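Local coordinates for myosin-17 (Arabidopsis thaliana, PDB 7KFL), which probably moves cargo along actin filaments as a plant class XI myosin motor, binding it through its globular tail, at residues I212-N223 against Y272-W283. Numbering follows the deposited sequence.
Sequences IAHWQSIRKSLN and YVKAGLAELEQW
Trp215 lays one face of its indole over the backbone of Gly276, a CH-pi contact with CA nearly on the normal of the five-membered ring. With CG anti to the carbonyl carbon (chi1 -61°), the ring is carried toward the other helix, where it fills as a knob the hole formed by Tyr272, Val273, Gly276 and Glu279. The indole also meets Tyr272 obliquely: NE1 of Trp215 lies over the phenol face, 3.1 Å from CZ of Tyr272, with the planes at 43°. The hydroxyl of Tyr272 is hydrogen-bonded to the backbone O of Leu211. With alanine at Trp215, the hole would probably be left unfilled over Gly276, and the Tyr272 ring would lose the indole on its face. At the other end, Leu222 and Trp283 cross at about a right angle. CD1 of Leu222 makes a CH-pi contact, 4.0 Å from the centroid of the five-membered ring of Trp283. Phe243 and Phe247 of helix 236-260 also meet this indole.

The contact pairs helices 205-231 and 267-287 of the helical globular tail, the latter within the DIL domain. Segments 212-223 and 272-283 run in the same direction; their axes come within 9.1 Å and cross at -23°. Helix 150-186 packs against Trp215 and Ile218.

Glu279 bridges two side chains on the polar flank. NE2 of Gln216 donates to OE2 of Glu279 at 3.2 Å, from above the carboxylate plane. NH1 of Arg219 gives a weak, nearly straight hydrogen bond to OE1 of Glu279 at 3.3 Å, part of a salt bridge. A water accepts a weak bond from NH1 of Arg219 and donates to OE1 of Gln282.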
ATOM      1  N   ILE A 212       1.024 -22.837 -10.366  1.00 58.63           N
ATOM      2  CA  ILE A 212       1.320 -22.573  -8.923  1.00 58.71           C
ATOM      3  C   ILE A 212       2.526 -21.625  -8.822  1.00 57.61           C
ATOM      4  O   ILE A 212       2.588 -20.861  -7.841  1.00 57.31           O
ATOM      5  CB  ILE A 212       1.555 -23.888  -8.146  1.00 59.79           C
ATOM      6  CG1 ILE A 212       0.275 -24.723  -8.040  1.00 60.28           C
ATOM      7  CG2 ILE A 212       2.158 -23.615  -6.774  1.00 59.94           C
ATOM      8  CD1 ILE A 212      -0.656 -24.297  -6.923  1.00 60.37           C
ATOM      9  N   ALA A 213       3.443 -21.680  -9.796  1.00 56.85           N
ATOM     10  CA  ALA A 213       4.674 -20.856  -9.867  1.00 55.98           C
ATOM     11  C   ALA A 213       4.313 -19.365  -9.909  1.00 54.57           C
ATOM     12  O   ALA A 213       5.119 -18.548  -9.428  1.00 54.94           O
ATOM     13  CB  ALA A 213       5.496 -21.255 -11.069  1.00 56.41           C
ATOM     14  N   HIS A 214       3.148 -19.025 -10.466  1.00 53.41           N
ATOM     15  CA  HIS A 214       2.647 -17.631 -10.596  1.00 52.13           C
ATOM     16  C   HIS A 214       2.427 -17.020  -9.207  1.00 51.59           C
ATOM     17  O   HIS A 214       2.733 -15.824  -9.038  1.00 51.41           O
ATOM     18  CB  HIS A 214       1.388 -17.593 -11.470  1.00 51.59           C
ATOM     19  CG  HIS A 214       1.648 -17.950 -12.895  1.00 51.88           C
ATOM     20  ND1 HIS A 214       2.837 -17.634 -13.529  1.00 52.04           N
ATOM     21  CD2 HIS A 214       0.881 -18.571 -13.818  1.00 51.82           C
ATOM     22  CE1 HIS A 214       2.792 -18.054 -14.776  1.00 52.25           C
ATOM     23  NE2 HIS A 214       1.603 -18.631 -14.980  1.00 52.14           N
ATOM     24  N   TRP A 215       1.926 -17.805  -8.248  1.00 51.58           N
ATOM     25  CA  TRP A 215       1.777 -17.379  -6.829  1.00 51.65           C
ATOM     26  C   TRP A 215       3.162 -17.071  -6.254  1.00 51.97           C
ATOM     27  O   TRP A 215       3.284 -16.086  -5.502  1.00 52.78           O
ATOM     28  CB  TRP A 215       1.054 -18.442  -5.994  1.00 51.99           C
ATOM     29  CG  TRP A 215      -0.341 -18.735  -6.453  1.00 52.11           C
ATOM     30  CD1 TRP A 215      -0.822 -19.931  -6.896  1.00 52.77           C
ATOM     31  CD2 TRP A 215      -1.445 -17.814  -6.511  1.00 52.10           C
ATOM     32  NE1 TRP A 215      -2.146 -19.824  -7.220  1.00 52.38           N
ATOM     33  CE2 TRP A 215      -2.556 -18.537  -6.998  1.00 52.20           C
ATOM     34  CE3 TRP A 215      -1.608 -16.460  -6.194  1.00 51.87           C
ATOM     35  CZ2 TRP A 215      -3.807 -17.949  -7.180  1.00 51.93           C
ATOM     36  CZ3 TRP A 215      -2.843 -15.877  -6.377  1.00 51.51           C
ATOM     37  CH2 TRP A 215      -3.924 -16.615  -6.864  1.00 51.97           C
ATOM     38  N   GLN A 216       4.160 -17.887  -6.608  1.00 52.06           N
ATOM     39  CA  GLN A 216       5.572 -17.734  -6.168  1.00 51.75           C
ATOM     40  C   GLN A 216       6.184 -16.483  -6.813  1.00 51.33           C
ATOM     41  O   GLN A 216       6.964 -15.798  -6.125  1.00 51.93           O
ATOM     42  CB  GLN A 216       6.358 -19.010  -6.478  1.00 52.20           C
ATOM     43  CG  GLN A 216       5.911 -20.200  -5.639  1.00 52.25           C
ATOM     44  CD  GLN A 216       6.518 -21.515  -6.066  1.00 52.29           C
ATOM     45  OE1 GLN A 216       7.415 -21.577  -6.906  1.00 51.63           O
ATOM     46  NE2 GLN A 216       6.023 -22.591  -5.478  1.00 52.12           N
ATOM     47  N   SER A 217       5.839 -16.182  -8.070  1.00 50.95           N
ATOM     48  CA  SER A 217       6.293 -14.963  -8.796  1.00 51.45           C
ATOM     49  C   SER A 217       5.831 -13.704  -8.050  1.00 51.58           C
ATOM     50  O   SER A 217       6.628 -12.747  -7.947  1.00 52.09           O
ATOM     51  CB  SER A 217       5.807 -14.953 -10.223  1.00 51.34           C
ATOM     52  OG  SER A 217       6.208 -16.129 -10.904  1.00 52.16           O
ATOM     53  N   ILE A 218       4.587 -13.707  -7.561  1.00 51.36           N
ATOM     54  CA  ILE A 218       3.968 -12.582  -6.797  1.00 51.11           C
ATOM     55  C   ILE A 218       4.731 -12.405  -5.478  1.00 51.10           C
ATOM     56  O   ILE A 218       5.091 -11.253  -5.157  1.00 51.89           O
ATOM     57  CB  ILE A 218       2.457 -12.824  -6.588  1.00 51.10           C
ATOM     58  CG1 ILE A 218       1.683 -12.642  -7.897  1.00 51.30           C
ATOM     59  CG2 ILE A 218       1.900 -11.937  -5.481  1.00 50.73           C
ATOM     60  CD1 ILE A 218       0.259 -13.146  -7.858  1.00 51.45           C
ATOM     61  N   ARG A 219       4.971 -13.505  -4.760  1.00 50.86           N
ATOM     62  CA  ARG A 219       5.700 -13.534  -3.461  1.00 51.33           C
ATOM     63  C   ARG A 219       7.091 -12.898  -3.620  1.00 51.66           C
ATOM     64  O   ARG A 219       7.525 -12.198  -2.684  1.00 51.38           O
ATOM     65  CB  ARG A 219       5.818 -14.974  -2.953  1.00 51.43           C
ATOM     66  CG  ARG A 219       6.294 -15.081  -1.513  1.00 51.73           C
ATOM     67  CD  ARG A 219       6.464 -16.521  -1.071  1.00 52.42           C
ATOM     68  NE  ARG A 219       7.174 -16.611   0.197  1.00 52.96           N
ATOM     69  CZ  ARG A 219       7.284 -17.710   0.938  1.00 53.51           C
ATOM     70  NH1 ARG A 219       6.725 -18.845   0.550  1.00 54.05           N
ATOM     71  NH2 ARG A 219       7.953 -17.664   2.075  1.00 54.15           N
ATOM     72  N   LYS A 220       7.760 -13.137  -4.754  1.00 52.14           N
ATOM     73  CA  LYS A 220       9.102 -12.575  -5.074  1.00 53.14           C
ATOM     74  C   LYS A 220       8.998 -11.053  -5.217  1.00 52.91           C
ATOM     75  O   LYS A 220       9.815 -10.343  -4.593  1.00 53.03           O
ATOM     76  CB  LYS A 220       9.680 -13.207  -6.345  1.00 54.11           C
ATOM     77  CG  LYS A 220      10.415 -14.525  -6.128  1.00 55.06           C
ATOM     78  CD  LYS A 220      11.062 -15.082  -7.379  1.00 55.97           C
ATOM     79  CE  LYS A 220      10.059 -15.614  -8.380  1.00 55.87           C
ATOM     80  NZ  LYS A 220      10.712 -16.438  -9.424  1.00 56.84           N
ATOM     81  N   SER A 221       8.030 -10.579  -6.008  1.00 52.98           N
ATOM     82  CA  SER A 221       7.759  -9.136  -6.251  1.00 52.37           C
ATOM     83  C   SER A 221       7.441  -8.434  -4.924  1.00 51.67           C
ATOM     84  O   SER A 221       7.958  -7.326  -4.719  1.00 52.13           O
ATOM     85  CB  SER A 221       6.659  -8.943  -7.264  1.00 52.27           C
ATOM     86  OG  SER A 221       7.083  -9.361  -8.556  1.00 52.43           O
ATOM     87  N   LEU A 222       6.644  -9.058  -4.052  1.00 50.90           N
ATOM     88  CA  LEU A 222       6.329  -8.509  -2.704  1.00 50.83           C
ATOM     89  C   LEU A 222       7.635  -8.306  -1.927  1.00 50.97           C
ATOM     90  O   LEU A 222       7.814  -7.214  -1.365  1.00 51.59           O
ATOM     91  CB  LEU A 222       5.385  -9.456  -1.952  1.00 51.13           C
ATOM     92  CG  LEU A 222       3.962  -9.575  -2.498  1.00 50.69           C
ATOM     93  CD1 LEU A 222       3.144 -10.540  -1.655  1.00 50.93           C
ATOM     94  CD2 LEU A 222       3.271  -8.222  -2.557  1.00 50.58           C
ATOM     95  N   ASN A 223       8.515  -9.316  -1.924  1.00 52.17           N
ATOM     96  CA  ASN A 223       9.793  -9.337  -1.156  1.00 52.08           C
ATOM     97  C   ASN A 223      10.766  -8.291  -1.718  1.00 51.95           C
ATOM     98  O   ASN A 223      11.464  -7.654  -0.907  1.00 52.23           O
ATOM     99  CB  ASN A 223      10.437 -10.729  -1.145  1.00 52.96           C
ATOM    100  CG  ASN A 223       9.932 -11.623  -0.032  1.00 53.45           C
ATOM    101  OD1 ASN A 223       9.459 -11.145   0.996  1.00 54.14           O
ATOM    102  ND2 ASN A 223      10.048 -12.928  -0.214  1.00 53.95           N
ATOM    103  N   TYR A 272      -6.761 -24.644  -6.240  1.00 54.45           N
ATOM    104  CA  TYR A 272      -5.626 -23.926  -6.873  1.00 54.02           C
ATOM    105  C   TYR A 272      -5.369 -22.598  -6.152  1.00 54.74           C
ATOM    106  O   TYR A 272      -4.196 -22.285  -5.885  1.00 55.12           O
ATOM    107  CB  TYR A 272      -5.881 -23.664  -8.358  1.00 53.16           C
ATOM    108  CG  TYR A 272      -4.914 -22.673  -8.948  1.00 52.48           C
ATOM    109  CD1 TYR A 272      -3.569 -22.983  -9.068  1.00 52.38           C
ATOM    110  CD2 TYR A 272      -5.325 -21.411  -9.342  1.00 51.87           C
ATOM    111  CE1 TYR A 272      -2.663 -22.078  -9.592  1.00 52.40           C
ATOM    112  CE2 TYR A 272      -4.432 -20.494  -9.870  1.00 51.64           C
ATOM    113  CZ  TYR A 272      -3.097 -20.829  -9.998  1.00 51.82           C
ATOM    114  OH  TYR A 272      -2.208 -19.928 -10.506  1.00 51.93           O
ATOM    115  N   VAL A 273      -6.429 -21.829  -5.882  1.00 56.08           N
ATOM    116  CA  VAL A 273      -6.340 -20.498  -5.209  1.00 56.77           C
ATOM    117  C   VAL A 273      -5.928 -20.712  -3.747  1.00 57.98           C
ATOM    118  O   VAL A 273      -5.088 -19.929  -3.262  1.00 59.35           O
ATOM    119  CB  VAL A 273      -7.647 -19.690  -5.335  1.00 56.54           C
ATOM    120  CG1 VAL A 273      -7.699 -18.534  -4.346  1.00 56.58           C
ATOM    121  CG2 VAL A 273      -7.850 -19.172  -6.750  1.00 56.30           C
ATOM    122  N   LYS A 274      -6.481 -21.730  -3.077  1.00 59.10           N
ATOM    123  CA  LYS A 274      -6.138 -22.068  -1.667  1.00 60.80           C
ATOM    124  C   LYS A 274      -4.625 -22.297  -1.555  1.00 60.11           C
ATOM    125  O   LYS A 274      -4.042 -21.873  -0.538  1.00 60.39           O
ATOM    126  CB  LYS A 274      -6.901 -23.303  -1.177  1.00 63.27           C
ATOM    127  CG  LYS A 274      -6.796 -23.546   0.324  1.00 65.34           C
ATOM    128  CD  LYS A 274      -7.730 -24.614   0.851  1.00 67.56           C
ATOM    129  CE  LYS A 274      -7.964 -24.489   2.343  1.00 69.48           C
ATOM    130  NZ  LYS A 274      -8.718 -25.646   2.881  1.00 70.88           N
ATOM    131  N   ALA A 275      -4.024 -22.948  -2.559  1.00 58.76           N
ATOM    132  CA  ALA A 275      -2.562 -23.171  -2.672  1.00 58.05           C
ATOM    133  C   ALA A 275      -1.854 -21.814  -2.728  1.00 57.34           C
ATOM    134  O   ALA A 275      -0.871 -21.628  -1.986  1.00 57.62           O
ATOM    135  CB  ALA A 275      -2.245 -24.007  -3.887  1.00 58.01           C
ATOM    136  N   GLY A 276      -2.355 -20.909  -3.575  1.00 56.05           N
ATOM    137  CA  GLY A 276      -1.857 -19.528  -3.717  1.00 55.09           C
ATOM    138  C   GLY A 276      -1.899 -18.760  -2.407  1.00 54.94           C
ATOM    139  O   GLY A 276      -0.898 -18.095  -2.091  1.00 55.24           O
ATOM    140  N   LEU A 277      -3.013 -18.843  -1.673  1.00 54.87           N
ATOM    141  CA  LEU A 277      -3.227 -18.115  -0.392  1.00 55.26           C
ATOM    142  C   LEU A 277      -2.194 -18.572   0.647  1.00 55.06           C
ATOM    143  O   LEU A 277      -1.785 -17.732   1.470  1.00 55.21           O
ATOM    144  CB  LEU A 277      -4.658 -18.356   0.106  1.00 56.64           C
ATOM    145  CG  LEU A 277      -5.780 -17.759  -0.746  1.00 56.80           C
ATOM    146  CD1 LEU A 277      -7.140 -18.082  -0.147  1.00 56.83           C
ATOM    147  CD2 LEU A 277      -5.620 -16.254  -0.909  1.00 56.79           C
ATOM    148  N   ALA A 278      -1.785 -19.845   0.604  1.00 55.30           N
ATOM    149  CA  ALA A 278      -0.768 -20.440   1.504  1.00 55.90           C
ATOM    150  C   ALA A 278       0.602 -19.798   1.245  1.00 55.77           C
ATOM    151  O   ALA A 278       1.344 -19.582   2.224  1.00 55.94           O
ATOM    152  CB  ALA A 278      -0.726 -21.937   1.320  1.00 56.50           C
ATOM    153  N   GLU A 279       0.924 -19.509  -0.022  1.00 55.17           N
ATOM    154  CA  GLU A 279       2.156 -18.781  -0.434  1.00 55.66           C
ATOM    155  C   GLU A 279       2.146 -17.367   0.162  1.00 55.60           C
ATOM    156  O   GLU A 279       3.183 -16.952   0.720  1.00 55.40           O
ATOM    157  CB  GLU A 279       2.265 -18.714  -1.960  1.00 55.74           C
ATOM    158  CG  GLU A 279       2.738 -20.008  -2.594  1.00 56.48           C
ATOM    159  CD  GLU A 279       4.240 -20.242  -2.563  1.00 57.18           C
ATOM    160  OE1 GLU A 279       4.988 -19.299  -2.229  1.00 57.03           O
ATOM    161  OE2 GLU A 279       4.661 -21.371  -2.884  1.00 58.54           O
ATOM    162  N   LEU A 280       1.018 -16.658   0.043  1.00 55.43           N
ATOM    163  CA  LEU A 280       0.864 -15.251   0.502  1.00 55.26           C
ATOM    164  C   LEU A 280       0.824 -15.201   2.033  1.00 56.38           C
ATOM    165  O   LEU A 280       1.364 -14.233   2.597  1.00 57.00           O
ATOM    166  CB  LEU A 280      -0.406 -14.652  -0.111  1.00 54.66           C
ATOM    167  CG  LEU A 280      -0.444 -14.590  -1.638  1.00 54.33           C
ATOM    168  CD1 LEU A 280      -1.744 -13.964  -2.115  1.00 53.60           C
ATOM    169  CD2 LEU A 280       0.750 -13.826  -2.193  1.00 54.45           C
ATOM    170  N   GLU A 281       0.207 -16.197   2.679  1.00 57.51           N
ATOM    171  CA  GLU A 281       0.193 -16.341   4.161  1.00 58.93           C
ATOM    172  C   GLU A 281       1.638 -16.485   4.652  1.00 59.84           C
ATOM    173  O   GLU A 281       2.001 -15.800   5.629  1.00 59.51           O
ATOM    174  CB  GLU A 281      -0.643 -17.546   4.599  1.00 59.89           C
ATOM    175  CG  GLU A 281      -0.941 -17.565   6.089  1.00 60.64           C
ATOM    176  CD  GLU A 281      -1.689 -18.790   6.589  1.00 61.93           C
ATOM    177  OE1 GLU A 281      -2.052 -19.650   5.758  1.00 62.86           O
ATOM    178  OE2 GLU A 281      -1.906 -18.881   7.814  1.00 63.01           O
ATOM    179  N   GLN A 282       2.420 -17.347   3.988  1.00 60.92           N
ATOM    180  CA  GLN A 282       3.848 -17.622   4.309  1.00 62.12           C
ATOM    181  C   GLN A 282       4.651 -16.319   4.228  1.00 60.70           C
ATOM    182  O   GLN A 282       5.470 -16.075   5.139  1.00 60.38           O
ATOM    183  CB  GLN A 282       4.421 -18.692   3.374  1.00 63.75           C
ATOM    184  CG  GLN A 282       4.170 -20.116   3.853  1.00 65.71           C
ATOM    185  CD  GLN A 282       4.906 -20.433   5.133  1.00 68.27           C
ATOM    186  OE1 GLN A 282       6.010 -19.945   5.375  1.00 69.63           O
ATOM    187  NE2 GLN A 282       4.300 -21.260   5.969  1.00 69.91           N
ATOM    188  N   TRP A 283       4.412 -15.514   3.188  1.00 58.77           N
ATOM    189  CA  TRP A 283       5.053 -14.186   2.987  1.00 57.82           C
ATOM    190  C   TRP A 283       4.747 -13.265   4.175  1.00 57.68           C
ATOM    191  O   TRP A 283       5.668 -12.547   4.610  1.00 58.17           O
ATOM    192  CB  TRP A 283       4.612 -13.547   1.664  1.00 56.67           C
ATOM    193  CG  TRP A 283       5.200 -12.186   1.467  1.00 56.24           C
ATOM    194  CD1 TRP A 283       6.343 -11.869   0.793  1.00 56.16           C
ATOM    195  CD2 TRP A 283       4.697 -10.952   2.011  1.00 56.18           C
ATOM    196  NE1 TRP A 283       6.573 -10.521   0.860  1.00 56.32           N
ATOM    197  CE2 TRP A 283       5.584  -9.934   1.602  1.00 55.89           C
ATOM    198  CE3 TRP A 283       3.589 -10.609   2.794  1.00 56.30           C
ATOM    199  CZ2 TRP A 283       5.386  -8.598   1.949  1.00 56.11           C
ATOM    200  CZ3 TRP A 283       3.395  -9.290   3.136  1.00 55.69           C
ATOM    201  CH2 TRP A 283       4.284  -8.301   2.719  1.00 56.31           C
TER
HETATM  202  O   HOH W   1       7.271 -20.995   3.015  1.00 70.40           O